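AOC_like domain-containing protein (Frankia sp. Cc1.17, PDB 7DVI) catalyses an exo-selective intermolecular Diels-Alder reaction on non-natural substrates. Local coordinates at residues V24-W29 / E144-L149; D94-A99 / V119-V124; N106-G111 / W134-P139. One frame throughout, in Å; residues are numbered along the deposited sequence.

Contact 1: V24-W29 / E144-L149; sequences VHEGIW and EARISL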
loop_
_atom_site.group_PDB
_atom_site.type_symbol
_atom_site.label_atom_id
_atom_site.label_comp_id
_atom_site.label_asym_id
_atom_site.label_seq_id
_atom_site.Cartn_x
_atom_site.Cartn_y
_atom_site.Cartn_z
ATOM N N VAL A 24 -6.866 -12.334 14.673
ATOM C CA VAL A 24 -6.159 -11.209 15.326
ATOM C C VAL A 24 -5.182 -11.813 16.316
ATOM O O VAL A 24 -5.615 -12.679 17.103
ATOM C CB VAL A 24 -7.149 -10.238 15.981
ATOM C CG1 VAL A 24 -6.417 -9.106 16.682
ATOM C CG2 VAL A 24 -8.151 -9.661 14.998
ATOM N N HIS A 25 -3.912 -11.421 16.231
ATOM C CA HIS A 25 -2.875 -11.690 17.252
ATOM C C HIS A 25 -2.357 -10.342 17.745
ATOM O O HIS A 25 -1.734 -9.614 16.926
ATOM C CB HIS A 25 -1.713 -12.551 16.738
ATOM C CG HIS A 25 -2.118 -13.897 16.257
ATOM N ND1 HIS A 25 -2.461 -14.920 17.131
ATOM C CD2 HIS A 25 -2.228 -14.398 15.009
ATOM C CE1 HIS A 25 -2.757 -15.998 16.442
ATOM N NE2 HIS A 25 -2.595 -15.719 15.131
ATOM N N GLU A 26 -2.621 -10.023 19.013
ATOM C CA GLU A 26 -2.241 -8.755 19.697
ATOM C C GLU A 26 -1.313 -9.037 20.889
ATOM O O GLU A 26 -1.229 -10.227 21.327
ATOM C CB GLU A 26 -3.520 -8.074 20.140
ATOM C CG GLU A 26 -4.210 -7.418 18.979
ATOM C CD GLU A 26 -5.406 -6.591 19.376
ATOM O OE1 GLU A 26 -5.857 -6.706 20.547
ATOM O OE2 GLU A 26 -5.871 -5.834 18.520
ATOM N N GLY A 27 -0.600 -7.998 21.361
ATOM C CA GLY A 27 0.384 -8.110 22.463
ATOM C C GLY A 27 1.491 -9.048 22.095
ATOM O O GLY A 27 2.030 -9.773 22.978
ATOM N N ILE A 28 1.859 -9.041 20.812
ATOM C CA ILE A 28 3.031 -9.824 20.360
ATOM C C ILE A 28 4.292 -9.159 20.900
ATOM O O ILE A 28 4.413 -7.920 20.845
ATOM C CB ILE A 28 3.077 -9.972 18.832
ATOM C CG1 ILE A 28 1.872 -10.768 18.328
ATOM C CG2 ILE A 28 4.415 -10.556 18.406
ATOM C CD1 ILE A 28 1.610 -10.620 16.855
ATOM N N TRP A 29 5.198 -10.002 21.360
ATOM C CA TRP A 29 6.552 -9.667 21.833
ATOM C C TRP A 29 7.453 -10.208 20.724
ATOM O O TRP A 29 7.398 -11.431 20.452
ATOM C CB TRP A 29 6.784 -10.296 23.239
ATOM C CG TRP A 29 8.125 -10.053 23.862
ATOM C CD1 TRP A 29 8.533 -8.921 24.512
ATOM C CD2 TRP A 29 9.236 -10.974 23.933
ATOM N NE1 TRP A 29 9.828 -9.061 24.935
ATOM C CE2 TRP A 29 10.285 -10.308 24.600
ATOM C CE3 TRP A 29 9.445 -12.292 23.512
ATOM C CZ2 TRP A 29 11.513 -10.926 24.853
ATOM C CZ3 TRP A 29 10.659 -12.897 23.745
ATOM C CH2 TRP A 29 11.683 -12.219 24.405
ATOM N N GLU A 144 6.804 -4.513 20.090
ATOM C CA GLU A 144 5.428 -4.998 20.241
ATOM C C GLU A 144 4.833 -5.084 18.834
ATOM O O GLU A 144 5.030 -4.128 18.045
ATOM C CB GLU A 144 4.624 -4.000 21.050
ATOM C CG GLU A 144 3.251 -4.513 21.402
ATOM C CD GLU A 144 2.398 -3.483 22.107
ATOM O OE1 GLU A 144 2.922 -2.402 22.428
ATOM O OE2 GLU A 144 1.200 -3.724 22.248
ATOM N N ALA A 145 4.110 -6.150 18.538
ATOM C CA ALA A 145 3.493 -6.320 17.202
ATOM C C ALA A 145 2.015 -6.731 17.337
ATOM O O ALA A 145 1.522 -7.070 18.457
ATOM C CB ALA A 145 4.333 -7.271 16.403
ATOM N N ARG A 146 1.274 -6.508 16.265
ATOM C CA ARG A 146 -0.101 -7.015 16.115
ATOM C C ARG A 146 -0.330 -7.394 14.653
ATOM O O ARG A 146 0.325 -6.822 13.711
ATOM C CB ARG A 146 -1.140 -6.063 16.702
ATOM C CG ARG A 146 -1.393 -4.776 15.948
ATOM C CD ARG A 146 -2.420 -3.982 16.727
ATOM N NE ARG A 146 -3.748 -4.608 16.740
ATOM C CZ ARG A 146 -4.627 -4.537 15.747
ATOM N NH1 ARG A 146 -5.803 -5.115 15.883
ATOM N NH2 ARG A 146 -4.331 -3.922 14.612
ATOM N N ILE A 147 -1.197 -8.377 14.492
ATOM C CA ILE A 147 -1.611 -8.933 13.175
ATOM C C ILE A 147 -3.125 -9.007 13.184
ATOM O O ILE A 147 -3.712 -9.507 14.159
ATOM C CB ILE A 147 -0.935 -10.284 12.958
ATOM C CG1 ILE A 147 0.583 -10.140 12.974
ATOM C CG2 ILE A 147 -1.428 -10.938 11.683
ATOM C CD1 ILE A 147 1.293 -11.423 13.127
ATOM N N SER A 148 -3.737 -8.448 12.164
ATOM C CA SER A 148 -5.200 -8.358 12.081
ATOM C C SER A 148 -5.621 -8.588 10.624
ATOM O O SER A 148 -5.315 -7.737 9.785
ATOM C CB SER A 148 -5.614 -7.052 12.675
ATOM O OG SER A 148 -7.001 -6.899 12.615
ATOM N N LEU A 149 -6.188 -9.764 10.311
ATOM C CA LEU A 149 -6.658 -10.113 8.946
ATOM C C LEU A 149 -8.145 -10.492 8.995
ATOM O O LEU A 149 -8.586 -11.064 10.032
ATOM C CB LEU A 149 -5.779 -11.231 8.402
ATOM C CG LEU A 149 -4.475 -10.797 7.726
ATOM C CD1 LEU A 149 -3.379 -10.482 8.738
ATOM C CD2 LEU A 149 -3.983 -11.863 6.794
HETATM O O HOH W 1 -0.660 -5.108 20.451
#
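The first and last strands of the eight-stranded antiparallel barrel meet here and close it, residues 24-29 running against 144-149. His25 and Ile147 form a hydrogen-bonded antiparallel pair, His25 N to Ile147 O and Ile147 N to His25 O both 2.8 Å. Beyond them the register slips by one residue at a beta bulge, where Gly27, at positive phi, turns the corner. Pairing then resumes between Ile28 and Ala145; the bond from Ala145 N to Ile28 O measures 2.9 Å. Water 1 bridges the bulge, accepting from Gly27 N and donating to Glu144 OE2, while Glu144 OE1 turns to Arg135.

Glu26 and Arg146 extend alongside one another in the same direction. Arg146 presents NE and NH1 to a single oxygen, Glu26 OE2, which lies near the guanidinium plane. The NH1 to OE2 bond is 2.7 Å and uses the anti lone pair; NE reaches the same OE2 at 3.0 Å. The carboxylate is turned 59° from the guanidinium. A bend at chi3 (-68°) brings the arginine side-on, and its NH2 makes a salt bridge with Glu133.

On the face of His25 and Ile28, Ile28 CD1 touches Ile147 CD1 at 3.8 Å, the two side chains crossing at about a right angle and both also touching Leu56 of strand 49-57. Ala145 CB packs beside Ile28 CG2, also at 3.8 Å. The seam thus combines apolar packing on this face with a salt bridge that probably holds the guanidinium against rotation, its positive charge shared between two glutamates.

Contact 2: D94-A99 / V119-V124; sequences DGIIHA and VGLDGV. With EDO (1,2-ethanediol), chain H.
Asp94 and Val124 meet just beyond the end of this strand pair, where Val124 N gives a nearly straight bond (172°) to Asp94 O at 2.9 Å. The two side chains cross at about a right angle, with Val124 CG2 nearest Asp94 O, at 3.3 Å. At the other end, His98 and Val119 are joined by two backbone bonds, Val119 N to His98 O being 2.9 Å.

Between them sits a classic beta bulge: Leu121 and Asp122 both face Ile96. Ile96 O takes Leu121 N at 3.0 Å and Asp122 N only weakly, and the return bond from Ile96 N to Asp122 O is weak too. Leu121 CD1 rests between Ile96 CG2 and His98 CB, 4.0 Å from each. Ile96 and Asp122 run alongside each other. Gly95 and Gly123 let the backbones approach to 4.1 Å between their CA atoms.

Further out, Asp122 OD1 receives Gly123 N from above the carboxylate plane and pairs with Arg126. With chi1 at 60°, Asp94 sends OD1 to Tyr125 and OD2 to His25; an ethanediol, probably from the crystallisation liquor, also donates to OD2, at 2.7 Å. Val119 packs on Tyr75 of the second subunit. The His98 ring is probably held in its rotation by bonds from ND1 to Asp89 and from NE2 to Glu100, and with acidic groups at both nitrogens it would probably be drawn toward the protonated form.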
loop_
_atom_site.group_PDB
_atom_site.type_symbol
_atom_site.label_atom_id
_atom_site.label_comp_id
_atom_site.label_asym_id
_atom_site.label_seq_id
_atom_site.Cartn_x
_atom_site.Cartn_y
_atom_site.Cartn_z
ATOM N N ASP A 94 -0.151 -21.087 12.883
ATOM C CA ASP A 94 -1.495 -21.226 12.263
ATOM C C ASP A 94 -1.535 -20.782 10.778
ATOM O O ASP A 94 -2.608 -20.830 10.177
ATOM C CB ASP A 94 -2.506 -20.493 13.135
ATOM C CG ASP A 94 -2.232 -18.999 13.306
ATOM O OD1 ASP A 94 -1.201 -18.487 12.777
ATOM O OD2 ASP A 94 -3.036 -18.359 13.962
ATOM N N GLY A 95 -0.412 -20.419 10.143
ATOM C CA GLY A 95 -0.419 -20.096 8.703
ATOM C C GLY A 95 0.705 -19.132 8.305
ATOM O O GLY A 95 1.675 -18.965 9.076
ATOM N N ILE A 96 0.648 -18.664 7.060
ATOM C CA ILE A 96 1.754 -17.877 6.412
ATOM C C ILE A 96 1.123 -16.602 5.888
ATOM O O ILE A 96 0.003 -16.676 5.393
ATOM C CB ILE A 96 2.477 -18.661 5.307
ATOM C CG1 ILE A 96 3.156 -19.916 5.879
ATOM C CG2 ILE A 96 3.500 -17.787 4.551
ATOM C CD1 ILE A 96 3.725 -20.847 4.820
ATOM N N ILE A 97 1.838 -15.473 6.054
ATOM C CA ILE A 97 1.373 -14.110 5.681
ATOM C C ILE A 97 2.513 -13.405 4.918
ATOM O O ILE A 97 3.690 -13.522 5.343
ATOM C CB ILE A 97 0.970 -13.301 6.917
ATOM C CG1 ILE A 97 -0.202 -13.943 7.657
ATOM C CG2 ILE A 97 0.679 -11.834 6.556
ATOM C CD1 ILE A 97 -0.400 -13.395 9.048
ATOM N N HIS A 98 2.163 -12.749 3.817
ATOM C CA HIS A 98 3.069 -11.791 3.132
ATOM C C HIS A 98 2.621 -10.381 3.485
ATOM O O HIS A 98 1.424 -10.066 3.353
ATOM C CB HIS A 98 3.142 -12.015 1.617
ATOM C CG HIS A 98 3.982 -10.973 0.976
ATOM N ND1 HIS A 98 5.323 -10.927 1.204
ATOM C CD2 HIS A 98 3.658 -9.867 0.262
ATOM C CE1 HIS A 98 5.833 -9.863 0.595
ATOM N NE2 HIS A 98 4.826 -9.194 0.008
ATOM N N ALA A 99 3.568 -9.531 3.934
ATOM C CA ALA A 99 3.247 -8.146 4.313
ATOM C C ALA A 99 4.322 -7.199 3.715
ATOM O O ALA A 99 5.495 -7.589 3.632
ATOM C CB ALA A 99 3.133 -8.024 5.822
ATOM N N VAL A 119 -1.485 -10.014 3.470
ATOM C CA VAL A 119 -2.381 -10.971 2.766
ATOM C C VAL A 119 -2.030 -12.371 3.258
ATOM O O VAL A 119 -0.827 -12.736 3.329
ATOM C CB VAL A 119 -2.285 -10.861 1.225
ATOM C CG1 VAL A 119 -0.881 -11.096 0.700
ATOM C CG2 VAL A 119 -3.269 -11.821 0.544
ATOM N N GLY A 120 -3.055 -13.185 3.510
ATOM C CA GLY A 120 -2.861 -14.599 3.869
ATOM C C GLY A 120 -2.460 -15.413 2.678
ATOM O O GLY A 120 -3.062 -15.249 1.631
ATOM N N LEU A 121 -1.447 -16.234 2.855
ATOM C CA LEU A 121 -1.025 -17.218 1.860
ATOM C C LEU A 121 -1.475 -18.636 2.259
ATOM O O LEU A 121 -1.628 -19.446 1.343
ATOM C CB LEU A 121 0.488 -17.150 1.712
ATOM C CG LEU A 121 1.067 -15.777 1.341
ATOM C CD1 LEU A 121 2.579 -15.920 1.185
ATOM C CD2 LEU A 121 0.422 -15.236 0.077
ATOM N N ASP A 122 -1.669 -18.954 3.533
ATOM C CA ASP A 122 -1.757 -20.380 3.931
ATOM C C ASP A 122 -2.396 -20.503 5.303
ATOM O O ASP A 122 -2.382 -19.528 6.069
ATOM C CB ASP A 122 -0.385 -21.076 3.890
ATOM C CG ASP A 122 -0.423 -22.575 3.616
ATOM O OD1 ASP A 122 -1.555 -23.108 3.491
ATOM O OD2 ASP A 122 0.658 -23.198 3.544
ATOM N N GLY A 123 -2.950 -21.698 5.596
ATOM C CA GLY A 123 -3.560 -21.961 6.907
ATOM C C GLY A 123 -4.688 -21.004 7.157
ATOM O O GLY A 123 -5.475 -20.705 6.221
ATOM N N VAL A 124 -4.850 -20.541 8.390
ATOM C CA VAL A 124 -6.107 -19.814 8.756
ATOM C C VAL A 124 -6.217 -18.489 7.970
ATOM O O VAL A 124 -7.327 -17.937 7.910
ATOM C CB VAL A 124 -6.195 -19.559 10.277
ATOM C CG1 VAL A 124 -6.289 -20.883 11.038
ATOM C CG2 VAL A 124 -5.023 -18.717 10.785
HETATM C C1 EDO H . -6.022 -18.157 16.641
HETATM O O1 EDO H . -5.324 -18.270 17.858
HETATM C C2 EDO H . -5.641 -19.151 15.623
HETATM O O2 EDO H . -4.412 -19.777 15.856
#

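Contact 3: N106-G111 / W134-P139; sequences NDVKNG and WRVIEP. With EDO (1,2-ethanediol), chain L.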
loop_
_atom_site.group_PDB
_atom_site.type_symbol
_atom_site.label_atom_id
_atom_site.label_comp_id
_atom_site.label_asym_id
_atom_site.label_seq_id
_atom_site.Cartn_x
_atom_site.Cartn_y
_atom_site.Cartn_z
ATOM N N ASN A 106 10.717 8.068 11.006
ATOM C CA ASN A 106 10.631 8.969 12.185
ATOM C C ASN A 106 9.645 8.370 13.175
ATOM O O ASN A 106 10.005 8.301 14.365
ATOM C CB ASN A 106 10.290 10.402 11.774
ATOM C CG ASN A 106 11.439 11.037 11.013
ATOM O OD1 ASN A 106 12.589 10.699 11.248
ATOM N ND2 ASN A 106 11.136 11.916 10.078
ATOM N N ASP A 107 8.495 7.875 12.685
ATOM C CA ASP A 107 7.463 7.190 13.499
ATOM C C ASP A 107 8.105 5.962 14.132
ATOM O O ASP A 107 7.935 5.719 15.349
ATOM C CB ASP A 107 6.253 6.820 12.639
ATOM C CG ASP A 107 5.277 7.958 12.458
ATOM O OD1 ASP A 107 5.529 9.013 13.050
ATOM O OD2 ASP A 107 4.260 7.760 11.766
ATOM N N VAL A 108 8.887 5.228 13.345
ATOM C CA VAL A 108 9.602 4.034 13.851
ATOM C C VAL A 108 10.446 4.435 15.065
ATOM O O VAL A 108 10.253 3.859 16.161
ATOM C CB VAL A 108 10.466 3.374 12.771
ATOM C CG1 VAL A 108 11.276 2.233 13.373
ATOM C CG2 VAL A 108 9.624 2.868 11.599
ATOM N N LYS A 109 11.384 5.354 14.862
ATOM C CA LYS A 109 12.349 5.776 15.912
ATOM C C LYS A 109 11.617 6.338 17.139
ATOM O O LYS A 109 12.107 6.104 18.247
ATOM C CB LYS A 109 13.318 6.793 15.329
ATOM C CG LYS A 109 14.245 6.186 14.299
ATOM C CD LYS A 109 15.383 7.072 13.894
ATOM C CE LYS A 109 14.968 8.314 13.157
ATOM N NZ LYS A 109 16.131 9.221 12.979
ATOM N N ASN A 110 10.506 7.047 16.950
ATOM C CA ASN A 110 9.757 7.725 18.037
ATOM C C ASN A 110 8.761 6.783 18.738
ATOM O O ASN A 110 7.902 7.322 19.472
ATOM C CB ASN A 110 9.033 8.960 17.501
ATOM C CG ASN A 110 9.988 10.062 17.068
ATOM O OD1 ASN A 110 9.648 10.886 16.213
ATOM N ND2 ASN A 110 11.202 10.039 17.593
ATOM N N GLY A 111 8.799 5.453 18.515
ATOM C CA GLY A 111 7.863 4.523 19.186
ATOM C C GLY A 111 6.401 4.736 18.794
ATOM O O GLY A 111 5.486 4.323 19.552
ATOM N N TRP A 134 3.506 -2.747 14.197
ATOM C CA TRP A 134 4.505 -2.893 15.280
ATOM C C TRP A 134 4.860 -1.498 15.781
ATOM O O TRP A 134 4.545 -0.506 15.084
ATOM C CB TRP A 134 5.748 -3.654 14.840
ATOM C CG TRP A 134 6.335 -3.206 13.532
ATOM C CD1 TRP A 134 5.923 -3.555 12.273
ATOM C CD2 TRP A 134 7.486 -2.372 13.346
ATOM N NE1 TRP A 134 6.709 -2.973 11.320
ATOM C CE2 TRP A 134 7.692 -2.256 11.953
ATOM C CE3 TRP A 134 8.357 -1.735 14.220
ATOM C CZ2 TRP A 134 8.731 -1.506 11.419
ATOM C CZ3 TRP A 134 9.384 -0.992 13.694
ATOM C CH2 TRP A 134 9.549 -0.864 12.315
ATOM N N ARG A 135 5.519 -1.447 16.932
ATOM C CA ARG A 135 6.117 -0.200 17.470
ATOM C C ARG A 135 7.329 -0.551 18.324
ATOM O O ARG A 135 7.391 -1.644 18.944
ATOM C CB ARG A 135 5.107 0.656 18.224
ATOM C CG ARG A 135 4.494 -0.056 19.414
ATOM C CD ARG A 135 3.888 0.926 20.380
ATOM N NE ARG A 135 3.073 0.220 21.351
ATOM C CZ ARG A 135 2.241 0.806 22.211
ATOM N NH1 ARG A 135 2.129 2.118 22.246
ATOM N NH2 ARG A 135 1.517 0.076 23.037
ATOM N N VAL A 136 8.299 0.359 18.308
ATOM C CA VAL A 136 9.491 0.266 19.180
ATOM C C VAL A 136 9.058 0.678 20.588
ATOM O O VAL A 136 8.347 1.725 20.732
ATOM C CB VAL A 136 10.613 1.136 18.608
ATOM C CG1 VAL A 136 11.823 1.149 19.534
ATOM C CG2 VAL A 136 10.962 0.643 17.201
ATOM N N ILE A 137 9.387 -0.142 21.582
ATOM C CA ILE A 137 9.196 0.231 23.019
ATOM C C ILE A 137 10.512 0.865 23.485
ATOM O O ILE A 137 10.494 1.953 24.001
ATOM C CB ILE A 137 8.748 -0.983 23.863
ATOM C CG1 ILE A 137 7.497 -1.644 23.274
ATOM C CG2 ILE A 137 8.523 -0.581 25.314
ATOM C CD1 ILE A 137 6.345 -0.676 23.050
ATOM N N GLU A 138 11.627 0.264 23.128
ATOM C CA GLU A 138 12.936 0.588 23.700
ATOM C C GLU A 138 13.943 0.255 22.622
ATOM O O GLU A 138 13.910 -0.850 22.104
ATOM C CB GLU A 138 13.099 -0.274 24.958
ATOM C CG GLU A 138 13.978 0.336 26.010
ATOM C CD GLU A 138 13.450 1.708 26.354
ATOM O OE1 GLU A 138 14.013 2.685 25.841
ATOM O OE2 GLU A 138 12.437 1.788 27.077
ATOM N N PRO A 139 14.867 1.163 22.252
ATOM C CA PRO A 139 15.884 0.828 21.258
ATOM C C PRO A 139 16.593 -0.491 21.604
ATOM O O PRO A 139 16.829 -0.719 22.767
ATOM C CB PRO A 139 16.823 2.042 21.344
ATOM C CG PRO A 139 15.905 3.176 21.751
ATOM C CD PRO A 139 14.977 2.540 22.753
HETATM C C1 EDO L . 13.363 11.145 14.635
HETATM O O1 EDO L . 13.136 10.970 16.022
HETATM C C2 EDO L . 12.937 12.484 14.227
HETATM O O2 EDO L . 11.857 12.936 15.023
HETATM O O HOH W 2 7.836 2.657 16.594
HETATM O O HOH W 3 6.540 3.070 22.035
HETATM O O HOH W 4 2.967 4.219 20.157
#
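The indole of Trp134 meets Val108 through the far end of its six-membered ring: Val108 CG1 comes in obliquely, 3.7 Å from CH2 and 3.8 Å from CZ3, while Val108 CG2 meets CH2 at 3.8 Å. Tyr86 stands edge-to-face with the same indole, whose NE1 makes a weak hydrogen bond to Tyr116. In Trp134 a chi1 of 47° puts CG between the backbone N and the carbonyl carbon, and the ring reaches on toward Val108.

Val136 takes up the packing next to the tryptophan. Its CG2 sits 3.5 Å from Val108 O and looser against Val108 CG1. No direct hydrogen bond joins the two segments; the polar links run through water. Water 2 lies 2.7 Å from Val108 O, to which it probably donates, and accepts from Val136 N at 2.9 Å. Water 3 donates to both Gly111 O and Val136 O, and water 4 links Gly111 O to Arg135 NH1. Arg135 is extended from CG to NE, and NE pairs with Glu144.

Gly111, at positive phi, is the C-prime residue of a Schellman motif, with Gly111 N bonded to Val108 O and Val112 N to Asp107 O; the Val108 carbonyl thus serves the helix end and probably water 2 as well. Helix 105-109, which connects strands 95-104 and 114-121, is thereby set against the end of strand 129-135 and the loop after it. Val114 touches both Val108 and Trp134, while Val143 of strand 143-150 packs against Trp134 and Val136.

In the fold
All three contacts belong to one barrel. Contacts 1 and 2 have centres 14 Å apart and touch: His25 NE2 lies 2.9 Å from Asp94 OD2, probably a hydrogen bond, and Ile147 CG2 packs 3.7 Å from Ile97 CD1. Contacts 1 and 3, with centres 16 Å apart, are tied by the salt bridge from Arg135 NE to Glu144 OE1 at 2.8 Å, across neighbouring strands 129-135 and 143-150. Contacts 2 and 3 do not touch; their centres, 25 Å apart, lie on opposite sides of the chain's centre. Ethanediol and dimethyl sulfoxide, probably from the crystallisation liquor, lie about 3 and 4 Å from the Trp134 side chain, consistent with a pocket there.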